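Local coordinates for protein BauA (Acinetobacter baumannii, PDB 6HCP) that probably imports ferric preacinetobactin, an iron-loaded siderophore, across the outer membrane as a TonB-dependent receptor, at residues Ser111-Asn119 / Thr125-Phe135; Asp219-Gly230 / Val242-Gly253. One frame throughout, in Å; residues are numbered along the deposited sequence.

Interaction 1 (Ser111-Asn119 / Thr125-Phe135); sequences SSTNDMSMN and TPFYRTSPEMF. With EDO (1,2-ethanediol), chain P.
Asn114 holds ND2 over one face of the Phe127 ring, 3.2 Å above the plane near the ring centre, with the amide tilted 46° from the ring. The same ND2 donates to Phe127 O at 2.9 Å, a bent bond that lies in the amide plane, so asparagine places its N-H group over the ring and also gives it to the carbonyl. Thr113 OG1 gives Phe127 O a second, shorter bond of 2.7 Å, in the carbonyl plane on a lone pair. With chi1 at 57°, the hydroxyl points at this carbonyl and leaves CG2 against Tyr128 O. Two donors from successive residues of a 3-10 segment therefore grip one carbonyl. Beside this, water 1 lies within bonding distance of Thr113 O, Pro126 O and Thr125 OG1, and farther along water 2 joins Met116 O to Thr125 N. Met118 suits the apolar end: flexible and bent at chi3, it brings CE to 3.9 Å from Thr125 CG2, near Met134 CE and the edge of the Phe135 ring. Met116 CE instead closely approaches a hydroxyl oxygen, Thr130 OG1, at 3.2 Å. Strand 117-118 pairs with strand 159-165, and the contact folds a loop back on this small mixed sheet, the core of the plug domain of TonB-dependent receptors.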
loop_
_atom_site.group_PDB
_atom_site.type_symbol
_atom_site.label_atom_id
_atom_site.label_comp_id
_atom_site.label_asym_id
_atom_site.label_seq_id
_atom_site.Cartn_x
_atom_site.Cartn_y
_atom_site.Cartn_z
ATOM N N SER A 111 -24.003 18.140 16.156
ATOM C CA SER A 111 -23.406 19.363 16.611
ATOM C C SER A 111 -23.032 20.201 15.388
ATOM O O SER A 111 -22.109 19.855 14.647
ATOM C CB SER A 111 -22.202 19.111 17.491
ATOM O OG SER A 111 -21.622 20.350 17.913
ATOM N N SER A 112 -23.816 21.249 15.133
ATOM C CA SER A 112 -23.732 21.990 13.869
ATOM C C SER A 112 -22.434 22.795 13.810
ATOM O O SER A 112 -22.048 23.468 14.800
ATOM C CB SER A 112 -24.944 22.896 13.696
ATOM O OG SER A 112 -24.802 23.738 12.554
ATOM N N THR A 113 -21.843 22.855 12.616
ATOM C CA THR A 113 -20.728 23.738 12.356
ATOM C C THR A 113 -21.118 25.186 12.649
ATOM O O THR A 113 -20.273 25.998 13.003
ATOM C CB THR A 113 -20.225 23.563 10.919
ATOM O OG1 THR A 113 -21.302 23.788 9.999
ATOM C CG2 THR A 113 -19.637 22.183 10.729
ATOM N N ASN A 114 -22.391 25.508 12.427
ATOM C CA ASN A 114 -22.895 26.868 12.617
ATOM C C ASN A 114 -22.805 27.312 14.088
ATOM O O ASN A 114 -22.982 28.497 14.368
ATOM C CB ASN A 114 -24.388 26.979 12.306
ATOM C CG ASN A 114 -24.774 26.915 10.852
ATOM O OD1 ASN A 114 -25.968 26.945 10.562
ATOM N ND2 ASN A 114 -23.823 26.668 9.958
ATOM N N ASP A 115 -22.645 26.348 15.007
ATOM C CA ASP A 115 -22.819 26.538 16.442
ATOM C C ASP A 115 -21.484 26.562 17.193
ATOM O O ASP A 115 -21.450 26.468 18.421
ATOM C CB ASP A 115 -23.747 25.468 17.028
ATOM C CG ASP A 115 -25.196 25.655 16.594
ATOM O OD1 ASP A 115 -25.494 26.736 16.043
ATOM O OD2 ASP A 115 -25.998 24.705 16.742
ATOM N N MET A 116 -20.366 26.668 16.473
ATOM C CA MET A 116 -19.080 26.788 17.165
ATOM C C MET A 116 -18.928 28.212 17.705
ATOM O O MET A 116 -19.404 29.159 17.080
ATOM C CB MET A 116 -17.913 26.502 16.214
ATOM C CG MET A 116 -17.995 25.126 15.588
ATOM S SD MET A 116 -16.426 24.810 14.708
ATOM C CE MET A 116 -16.496 26.035 13.415
ATOM N N SER A 117 -18.196 28.347 18.809
ATOM C CA SER A 117 -17.856 29.645 19.325
ATOM C C SER A 117 -16.385 29.964 19.048
ATOM O O SER A 117 -15.569 29.055 18.839
ATOM C CB SER A 117 -18.201 29.761 20.780
ATOM O OG SER A 117 -17.603 28.740 21.563
ATOM N N MET A 118 -16.083 31.270 18.980
ATOM C CA MET A 118 -14.721 31.775 18.872
ATOM C C MET A 118 -14.422 32.655 20.088
ATOM O O MET A 118 -15.147 33.605 20.327
ATOM C CB MET A 118 -14.495 32.581 17.596
ATOM C CG MET A 118 -13.029 33.039 17.454
ATOM S SD MET A 118 -12.745 34.032 15.976
ATOM C CE MET A 118 -13.099 32.850 14.688
ATOM N N ASN A 119 -13.501 32.202 20.945
ATOM C CA ASN A 119 -13.211 32.872 22.202
ATOM C C ASN A 119 -14.522 33.104 22.971
ATOM O O ASN A 119 -14.725 34.171 23.583
ATOM C CB ASN A 119 -12.483 34.193 21.945
ATOM C CG ASN A 119 -11.162 34.003 21.224
ATOM O OD1 ASN A 119 -10.399 33.097 21.562
ATOM N ND2 ASN A 119 -10.874 34.862 20.264
ATOM N N THR A 125 -17.439 32.206 13.575
ATOM C CA THR A 125 -16.662 31.154 12.895
ATOM C C THR A 125 -17.201 30.875 11.499
ATOM O O THR A 125 -18.361 31.143 11.179
ATOM C CB THR A 125 -16.653 29.873 13.745
ATOM O OG1 THR A 125 -17.987 29.606 14.175
ATOM C CG2 THR A 125 -15.746 29.965 14.949
ATOM N N PRO A 126 -16.389 30.251 10.616
ATOM C CA PRO A 126 -16.871 29.863 9.293
ATOM C C PRO A 126 -18.113 28.967 9.372
ATOM O O PRO A 126 -18.241 28.182 10.296
ATOM C CB PRO A 126 -15.656 29.143 8.689
ATOM C CG PRO A 126 -14.489 29.809 9.367
ATOM C CD PRO A 126 -14.949 30.005 10.794
ATOM N N PHE A 127 -19.012 29.126 8.404
ATOM C CA PHE A 127 -20.359 28.558 8.490
ATOM C C PHE A 127 -20.337 27.020 8.452
ATOM O O PHE A 127 -21.036 26.388 9.211
ATOM C CB PHE A 127 -21.203 29.094 7.339
ATOM C CG PHE A 127 -22.692 28.998 7.544
ATOM C CD1 PHE A 127 -23.357 29.897 8.363
ATOM C CD2 PHE A 127 -23.449 28.064 6.853
ATOM C CE1 PHE A 127 -24.744 29.874 8.457
ATOM C CE2 PHE A 127 -24.828 28.019 6.978
ATOM C CZ PHE A 127 -25.477 28.922 7.794
ATOM N N TYR A 128 -19.528 26.427 7.566
ATOM C CA TYR A 128 -19.651 24.993 7.260
ATOM C C TYR A 128 -18.326 24.230 7.427
ATOM O O TYR A 128 -18.352 23.011 7.600
ATOM C CB TYR A 128 -20.160 24.790 5.837
ATOM C CG TYR A 128 -21.645 24.883 5.637
ATOM C CD1 TYR A 128 -22.550 24.535 6.630
ATOM C CD2 TYR A 128 -22.149 25.383 4.450
ATOM C CE1 TYR A 128 -23.917 24.565 6.401
ATOM C CE2 TYR A 128 -23.506 25.370 4.182
ATOM C CZ TYR A 128 -24.394 25.019 5.180
ATOM O OH TYR A 128 -25.721 25.071 4.912
ATOM N N ARG A 129 -17.178 24.883 7.214
ATOM C CA ARG A 129 -15.889 24.201 7.432
ATOM C C ARG A 129 -14.842 25.223 7.855
ATOM O O ARG A 129 -14.765 26.289 7.279
ATOM C CB ARG A 129 -15.440 23.453 6.168
ATOM C CG ARG A 129 -14.069 22.783 6.280
ATOM C CD ARG A 129 -14.019 21.474 5.499
ATOM N NE ARG A 129 -14.348 21.672 4.106
ATOM C CZ ARG A 129 -15.302 21.041 3.445
ATOM N NH1 ARG A 129 -15.802 19.890 3.896
ATOM N NH2 ARG A 129 -15.641 21.510 2.258
ATOM N N THR A 130 -14.062 24.859 8.874
ATOM C CA THR A 130 -13.070 25.708 9.456
ATOM C C THR A 130 -11.704 25.019 9.384
ATOM O O THR A 130 -11.480 24.032 10.075
ATOM C CB THR A 130 -13.437 26.090 10.901
ATOM O OG1 THR A 130 -14.672 26.807 10.860
ATOM C CG2 THR A 130 -12.374 26.948 11.553
ATOM N N SER A 131 -10.755 25.658 8.683
ATOM C CA SER A 131 -9.346 25.218 8.721
ATOM C C SER A 131 -8.687 25.785 9.974
ATOM O O SER A 131 -8.948 26.918 10.376
ATOM C CB SER A 131 -8.601 25.600 7.445
ATOM O OG SER A 131 -7.395 24.841 7.328
ATOM N N PRO A 132 -7.963 24.967 10.753
ATOM C CA PRO A 132 -7.624 25.368 12.117
ATOM C C PRO A 132 -6.315 26.139 12.372
ATOM O O PRO A 132 -5.918 26.274 13.547
ATOM C CB PRO A 132 -7.531 24.022 12.844
ATOM C CG PRO A 132 -7.084 23.050 11.779
ATOM C CD PRO A 132 -7.737 23.530 10.505
ATOM N N GLU A 133 -5.748 26.765 11.337
ATOM C CA GLU A 133 -4.408 27.389 11.462
ATOM C C GLU A 133 -4.417 28.586 12.421
ATOM O O GLU A 133 -3.376 28.963 12.929
ATOM C CB GLU A 133 -3.888 27.841 10.100
ATOM C CG GLU A 133 -3.355 26.689 9.267
ATOM C CD GLU A 133 -4.421 25.937 8.494
ATOM O OE1 GLU A 133 -5.627 26.319 8.588
ATOM O OE2 GLU A 133 -4.046 25.031 7.720
ATOM N N MET A 134 -5.568 29.216 12.640
ATOM C CA MET A 134 -5.567 30.450 13.440
ATOM C C MET A 134 -5.858 30.179 14.917
ATOM O O MET A 134 -5.950 31.129 15.705
ATOM C CB MET A 134 -6.547 31.486 12.879
ATOM C CG MET A 134 -7.999 31.067 12.891
ATOM S SD MET A 134 -9.079 32.366 12.196
ATOM C CE MET A 134 -9.225 33.466 13.591
ATOM N N PHE A 135 -5.897 28.906 15.338
ATOM C CA PHE A 135 -6.308 28.623 16.713
ATOM C C PHE A 135 -5.167 28.061 17.554
ATOM O O PHE A 135 -4.466 27.121 17.146
ATOM C CB PHE A 135 -7.546 27.722 16.720
ATOM C CG PHE A 135 -8.674 28.292 15.904
ATOM C CD1 PHE A 135 -9.327 29.447 16.315
ATOM C CD2 PHE A 135 -9.060 27.705 14.705
ATOM C CE1 PHE A 135 -10.292 30.037 15.513
ATOM C CE2 PHE A 135 -10.045 28.281 13.921
ATOM C CZ PHE A 135 -10.643 29.457 14.311
HETATM C C1 EDO P . -17.520 35.215 25.959
HETATM O O1 EDO P . -17.523 36.018 27.142
HETATM C C2 EDO P . -17.630 36.098 24.731
HETATM O O2 EDO P . -16.316 36.336 24.219
HETATM O O HOH W 1 -19.778 28.634 12.598
HETATM O O HOH W 2 -18.465 31.757 16.473
#

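Interaction 2 (Asp219-Gly230 / Val242-Gly253); sequences DQSKESRLFSLG and VDAYDALDHVDG. With C8E ((hydroxyethyloxy)tri(ethyloxy)octane), chain B; EDO (1,2-ethanediol), chain Z.
Gln220 NE2 gives Gly253 O a nearly straight bond (169°) that lies in the amide plane; the side chain is extended, chi1 -173°, and OE1 turns to Ser97. Ten backbone bonds then zip Ser221-Leu229 to Ala244-Asp252 in antiparallel register, from the Ser221-Asp252 pair to Leu229-Ala244. Gly253, with positive phi, fits where a CB would strike Asp219 O. Along one strand Arg225 and Glu223 form a salt bridge, NH2 to OE2 at 3.0 Å; they are two residues apart, so their side chains share a sheet face. Water 4 bridges Ser224 OG and Asp249 OD1, and water 5 bridges Leu229 O and Asp243 OD1; Asp243 also bonds to Tyr167. On the sheet face that carries Arg225, Phe227 and Leu248, the leucine lies side by side with the arginine and sets CD2 3.6 Å above its guanidinium, and C4 of a bound detergent's alkyl chain lies 3.7 Å from Arg225 CB. On the other face, Leu226 CD1 rests 4.0 Å from Ala247 CB, whose small size leaves it room, and beside Tyr245 CB. The two strands form a beta hairpin of the barrel wall, flanked by strand 202-212 beside 221-234 and by strand 282-297 beside 238-252.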
loop_
_atom_site.group_PDB
_atom_site.type_symbol
_atom_site.label_atom_id
_atom_site.label_comp_id
_atom_site.label_asym_id
_atom_site.label_seq_id
_atom_site.Cartn_x
_atom_site.Cartn_y
_atom_site.Cartn_z
ATOM N N ASP A 219 -11.132 12.928 -9.131
ATOM C CA ASP A 219 -11.709 14.132 -9.738
ATOM C C ASP A 219 -12.185 15.129 -8.666
ATOM O O ASP A 219 -13.000 16.003 -8.953
ATOM C CB ASP A 219 -12.927 13.808 -10.595
ATOM C CG ASP A 219 -12.587 13.051 -11.868
ATOM O OD1 ASP A 219 -11.437 13.206 -12.343
ATOM O OD2 ASP A 219 -13.432 12.222 -12.294
ATOM N N GLN A 220 -11.615 15.046 -7.468
ATOM C CA GLN A 220 -11.913 16.015 -6.414
ATOM C C GLN A 220 -10.672 16.865 -6.179
ATOM O O GLN A 220 -9.587 16.345 -6.082
ATOM C CB GLN A 220 -12.310 15.282 -5.136
ATOM C CG GLN A 220 -12.803 16.193 -4.025
ATOM C CD GLN A 220 -13.285 15.375 -2.850
ATOM O OE1 GLN A 220 -12.507 15.027 -1.966
ATOM N NE2 GLN A 220 -14.566 15.005 -2.868
ATOM N N SER A 221 -10.859 18.182 -6.118
ATOM C CA SER A 221 -9.797 19.086 -5.758
ATOM C C SER A 221 -10.289 20.022 -4.652
ATOM O O SER A 221 -11.478 20.303 -4.549
ATOM C CB SER A 221 -9.319 19.851 -6.973
ATOM O OG SER A 221 -10.332 20.713 -7.432
ATOM N N LYS A 222 -9.367 20.413 -3.777
ATOM C CA LYS A 222 -9.670 21.167 -2.569
ATOM C C LYS A 222 -8.785 22.405 -2.505
ATOM O O LYS A 222 -7.570 22.293 -2.635
ATOM C CB LYS A 222 -9.411 20.306 -1.336
ATOM C CG LYS A 222 -10.316 19.095 -1.194
ATOM C CD LYS A 222 -9.906 18.261 -0.025
ATOM C CE LYS A 222 -10.850 17.128 0.281
ATOM N NZ LYS A 222 -10.268 16.223 1.301
ATOM N N GLU A 223 -9.424 23.575 -2.399
ATOM C CA GLU A 223 -8.745 24.845 -2.240
ATOM C C GLU A 223 -9.180 25.479 -0.911
ATOM O O GLU A 223 -10.368 25.464 -0.544
ATOM C CB GLU A 223 -9.028 25.734 -3.447
ATOM C CG GLU A 223 -8.398 27.109 -3.322
ATOM C CD GLU A 223 -8.824 28.131 -4.364
ATOM O OE1 GLU A 223 -9.879 27.929 -5.026
ATOM O OE2 GLU A 223 -8.114 29.149 -4.487
ATOM N N SER A 224 -8.194 25.849 -0.098
ATOM C CA SER A 224 -8.438 26.583 1.138
ATOM C C SER A 224 -7.563 27.831 1.156
ATOM O O SER A 224 -6.415 27.802 0.693
ATOM C CB SER A 224 -8.167 25.722 2.349
ATOM O OG SER A 224 -8.861 24.489 2.271
ATOM N N ARG A 225 -8.058 28.872 1.818
ATOM C CA ARG A 225 -7.277 30.079 2.040
ATOM C C ARG A 225 -7.698 30.664 3.383
ATOM O O ARG A 225 -8.878 30.678 3.702
ATOM C CB ARG A 225 -7.532 31.173 0.994
ATOM C CG ARG A 225 -7.385 30.783 -0.466
ATOM C CD ARG A 225 -7.310 32.027 -1.359
ATOM N NE ARG A 225 -7.482 31.731 -2.785
ATOM C CZ ARG A 225 -8.028 32.551 -3.684
ATOM N NH1 ARG A 225 -8.417 33.765 -3.328
ATOM N NH2 ARG A 225 -8.317 32.092 -4.891
ATOM N N LEU A 226 -6.729 31.217 4.103
ATOM C CA LEU A 226 -6.996 31.902 5.356
ATOM C C LEU A 226 -5.996 33.040 5.553
ATOM O O LEU A 226 -4.788 32.884 5.354
ATOM C CB LEU A 226 -6.892 30.898 6.499
ATOM C CG LEU A 226 -7.100 31.464 7.900
ATOM C CD1 LEU A 226 -8.531 31.955 8.061
ATOM C CD2 LEU A 226 -6.772 30.414 8.955
ATOM N N PHE A 227 -6.519 34.165 6.033
ATOM C CA PHE A 227 -5.716 35.239 6.575
ATOM C C PHE A 227 -6.357 35.667 7.891
ATOM O O PHE A 227 -7.559 35.919 7.923
ATOM C CB PHE A 227 -5.616 36.392 5.577
ATOM C CG PHE A 227 -4.837 37.581 6.085
ATOM C CD1 PHE A 227 -3.451 37.542 6.147
ATOM C CD2 PHE A 227 -5.485 38.708 6.563
ATOM C CE1 PHE A 227 -2.733 38.605 6.674
ATOM C CE2 PHE A 227 -4.765 39.772 7.087
ATOM C CZ PHE A 227 -3.393 39.706 7.165
ATOM N N SER A 228 -5.571 35.649 8.967
ATOM C CA SER A 228 -6.070 35.968 10.290
ATOM C C SER A 228 -5.142 36.954 11.002
ATOM O O SER A 228 -3.930 36.917 10.824
ATOM C CB SER A 228 -6.270 34.731 11.132
ATOM O OG SER A 228 -5.036 34.145 11.501
ATOM N N LEU A 229 -5.739 37.717 11.920
ATOM C CA LEU A 229 -5.047 38.682 12.748
ATOM C C LEU A 229 -5.567 38.547 14.175
ATOM O O LEU A 229 -6.782 38.508 14.377
ATOM C CB LEU A 229 -5.323 40.082 12.197
ATOM C CG LEU A 229 -4.625 41.222 12.930
ATOM C CD1 LEU A 229 -3.120 41.127 12.737
ATOM C CD2 LEU A 229 -5.152 42.559 12.438
ATOM N N GLY A 230 -4.642 38.350 15.117
ATOM C CA GLY A 230 -4.932 38.379 16.553
ATOM C C GLY A 230 -4.160 39.504 17.233
ATOM O O GLY A 230 -2.930 39.527 17.169
ATOM N N VAL A 242 -8.634 41.636 19.914
ATOM C CA VAL A 242 -9.302 41.770 18.651
ATOM C C VAL A 242 -8.853 40.620 17.746
ATOM O O VAL A 242 -7.663 40.295 17.689
ATOM C CB VAL A 242 -9.010 43.134 18.009
ATOM C CG1 VAL A 242 -9.600 43.244 16.617
ATOM C CG2 VAL A 242 -9.481 44.280 18.887
ATOM N N ASP A 243 -9.809 40.034 17.031
ATOM C CA ASP A 243 -9.549 38.956 16.070
ATOM C C ASP A 243 -10.294 39.262 14.775
ATOM O O ASP A 243 -11.425 39.754 14.782
ATOM C CB ASP A 243 -9.984 37.608 16.661
ATOM C CG ASP A 243 -9.217 37.221 17.904
ATOM O OD1 ASP A 243 -8.109 36.650 17.762
ATOM O OD2 ASP A 243 -9.717 37.507 19.018
ATOM N N ALA A 244 -9.654 38.971 13.646
ATOM C CA ALA A 244 -10.311 39.065 12.361
ATOM C C ALA A 244 -9.743 38.002 11.417
ATOM O O ALA A 244 -8.560 37.676 11.493
ATOM C CB ALA A 244 -10.136 40.440 11.772
ATOM N N TYR A 245 -10.574 37.536 10.484
ATOM C CA TYR A 245 -10.103 36.571 9.512
ATOM C C TYR A 245 -10.909 36.690 8.231
ATOM O O TYR A 245 -12.052 37.174 8.212
ATOM C CB TYR A 245 -10.167 35.165 10.105
ATOM C CG TYR A 245 -11.560 34.592 10.120
ATOM C CD1 TYR A 245 -12.086 33.983 9.001
ATOM C CD2 TYR A 245 -12.400 34.809 11.196
ATOM C CE1 TYR A 245 -13.404 33.554 8.958
ATOM C CE2 TYR A 245 -13.709 34.354 11.186
ATOM C CZ TYR A 245 -14.216 33.724 10.064
ATOM O OH TYR A 245 -15.520 33.314 10.018
ATOM N N ASP A 246 -10.305 36.179 7.155
ATOM C CA ASP A 246 -10.920 36.069 5.866
ATOM C C ASP A 246 -10.564 34.677 5.333
ATOM O O ASP A 246 -9.366 34.321 5.311
ATOM C CB ASP A 246 -10.393 37.185 4.957
ATOM C CG ASP A 246 -10.994 37.270 3.566
ATOM O OD1 ASP A 246 -11.882 36.469 3.227
ATOM O OD2 ASP A 246 -10.532 38.133 2.806
ATOM N N ALA A 247 -11.591 33.876 5.019
ATOM C CA ALA A 247 -11.385 32.441 4.682
ATOM C C ALA A 247 -12.120 32.104 3.392
ATOM O O ALA A 247 -13.167 32.664 3.074
ATOM C CB ALA A 247 -11.830 31.544 5.821
ATOM N N LEU A 248 -11.585 31.094 2.694
ATOM C CA LEU A 248 -12.206 30.512 1.528
ATOM C C LEU A 248 -12.082 28.988 1.647
ATOM O O LEU A 248 -11.038 28.497 2.076
ATOM C CB LEU A 248 -11.489 31.002 0.268
ATOM C CG LEU A 248 -11.796 30.213 -1.001
ATOM C CD1 LEU A 248 -13.160 30.593 -1.547
ATOM C CD2 LEU A 248 -10.731 30.437 -2.064
ATOM N N ASP A 249 -13.166 28.293 1.310
ATOM C CA ASP A 249 -13.204 26.833 1.204
ATOM C C ASP A 249 -13.888 26.515 -0.121
ATOM O O ASP A 249 -14.980 27.035 -0.412
ATOM C CB ASP A 249 -13.924 26.215 2.409
ATOM C CG ASP A 249 -14.080 24.697 2.343
ATOM O OD1 ASP A 249 -13.141 24.004 2.761
ATOM O OD2 ASP A 249 -15.027 24.238 1.691
ATOM N N HIS A 250 -13.212 25.728 -0.964
ATOM C CA HIS A 250 -13.709 25.408 -2.288
ATOM C C HIS A 250 -13.383 23.950 -2.616
ATOM O O HIS A 250 -12.231 23.550 -2.530
ATOM C CB HIS A 250 -13.110 26.358 -3.336
ATOM C CG HIS A 250 -13.603 26.106 -4.721
ATOM N ND1 HIS A 250 -14.494 26.950 -5.354
ATOM C CD2 HIS A 250 -13.384 25.082 -5.574
ATOM C CE1 HIS A 250 -14.766 26.480 -6.555
ATOM N NE2 HIS A 250 -14.091 25.337 -6.717
ATOM N N VAL A 251 -14.400 23.190 -3.028
ATOM C CA VAL A 251 -14.209 21.805 -3.456
ATOM C C VAL A 251 -14.817 21.661 -4.847
ATOM O O VAL A 251 -15.973 21.974 -5.068
ATOM C CB VAL A 251 -14.832 20.774 -2.499
ATOM C CG1 VAL A 251 -14.546 19.346 -2.966
ATOM C CG2 VAL A 251 -14.373 20.983 -1.069
ATOM N N ASP A 252 -13.988 21.225 -5.800
ATOM C CA ASP A 252 -14.448 20.735 -7.093
ATOM C C ASP A 252 -14.575 19.214 -6.984
ATOM O O ASP A 252 -13.715 18.578 -6.403
ATOM C CB ASP A 252 -13.469 21.120 -8.210
ATOM C CG ASP A 252 -13.461 22.603 -8.567
ATOM O OD1 ASP A 252 -14.539 23.207 -8.584
ATOM O OD2 ASP A 252 -12.363 23.155 -8.764
ATOM N N GLY A 253 -15.680 18.663 -7.484
ATOM C CA GLY A 253 -16.025 17.280 -7.243
ATOM C C GLY A 253 -16.498 17.073 -5.815
ATOM O O GLY A 253 -16.056 16.149 -5.108
HETATM C C1 C8E B . -9.670 34.895 0.049
HETATM C C2 C8E B . -9.363 34.371 1.436
HETATM C C3 C8E B . -8.095 34.967 2.050
HETATM C C4 C8E B . -6.873 34.801 1.148
HETATM C C5 C8E B . -5.572 35.066 1.906
HETATM C C6 C8E B . -4.405 34.305 1.286
HETATM C C7 C8E B . -3.154 34.358 2.154
HETATM C C8 C8E B . -1.990 33.651 1.461
HETATM O O9 C8E B . -1.059 33.138 2.423
HETATM C C10 C8E B . 0.027 32.411 1.851
HETATM C C11 C8E B . 1.130 32.288 2.880
HETATM O O12 C8E B . 1.823 31.063 2.679
HETATM C C1 EDO Z . -18.317 24.569 1.799
HETATM O O1 EDO Z . -17.402 25.106 0.816
HETATM C C2 EDO Z . -17.622 24.423 3.121
HETATM O O2 EDO Z . -17.403 25.723 3.700
HETATM O O HOH W 3 -10.760 23.135 -5.777
HETATM O O HOH W 4 -10.946 24.629 3.810
HETATM O O HOH W 5 -7.392 35.835 15.302
#

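Interaction 1 is a largely buried contact within the plug, whereas interaction 2 is a partly buried piece of the surrounding barrel wall; their centres lie 12 Å apart. The first relies on side-chain donors, waters and methionine packing because its loops lack a regular pairing, while the second is ruled by the repeating backbone ladder, with side chains alternating between a plug-facing surface and a detergent-touched one. They meet directly: Arg129 of 125-135 forms a salt bridge with Asp249 of 242-253, NH2 to OD2 at 2.9 Å, and Pro126 packs on Tyr245. Plug and barrel are thus joined at the inner face of this hairpin, through charge as well as packing.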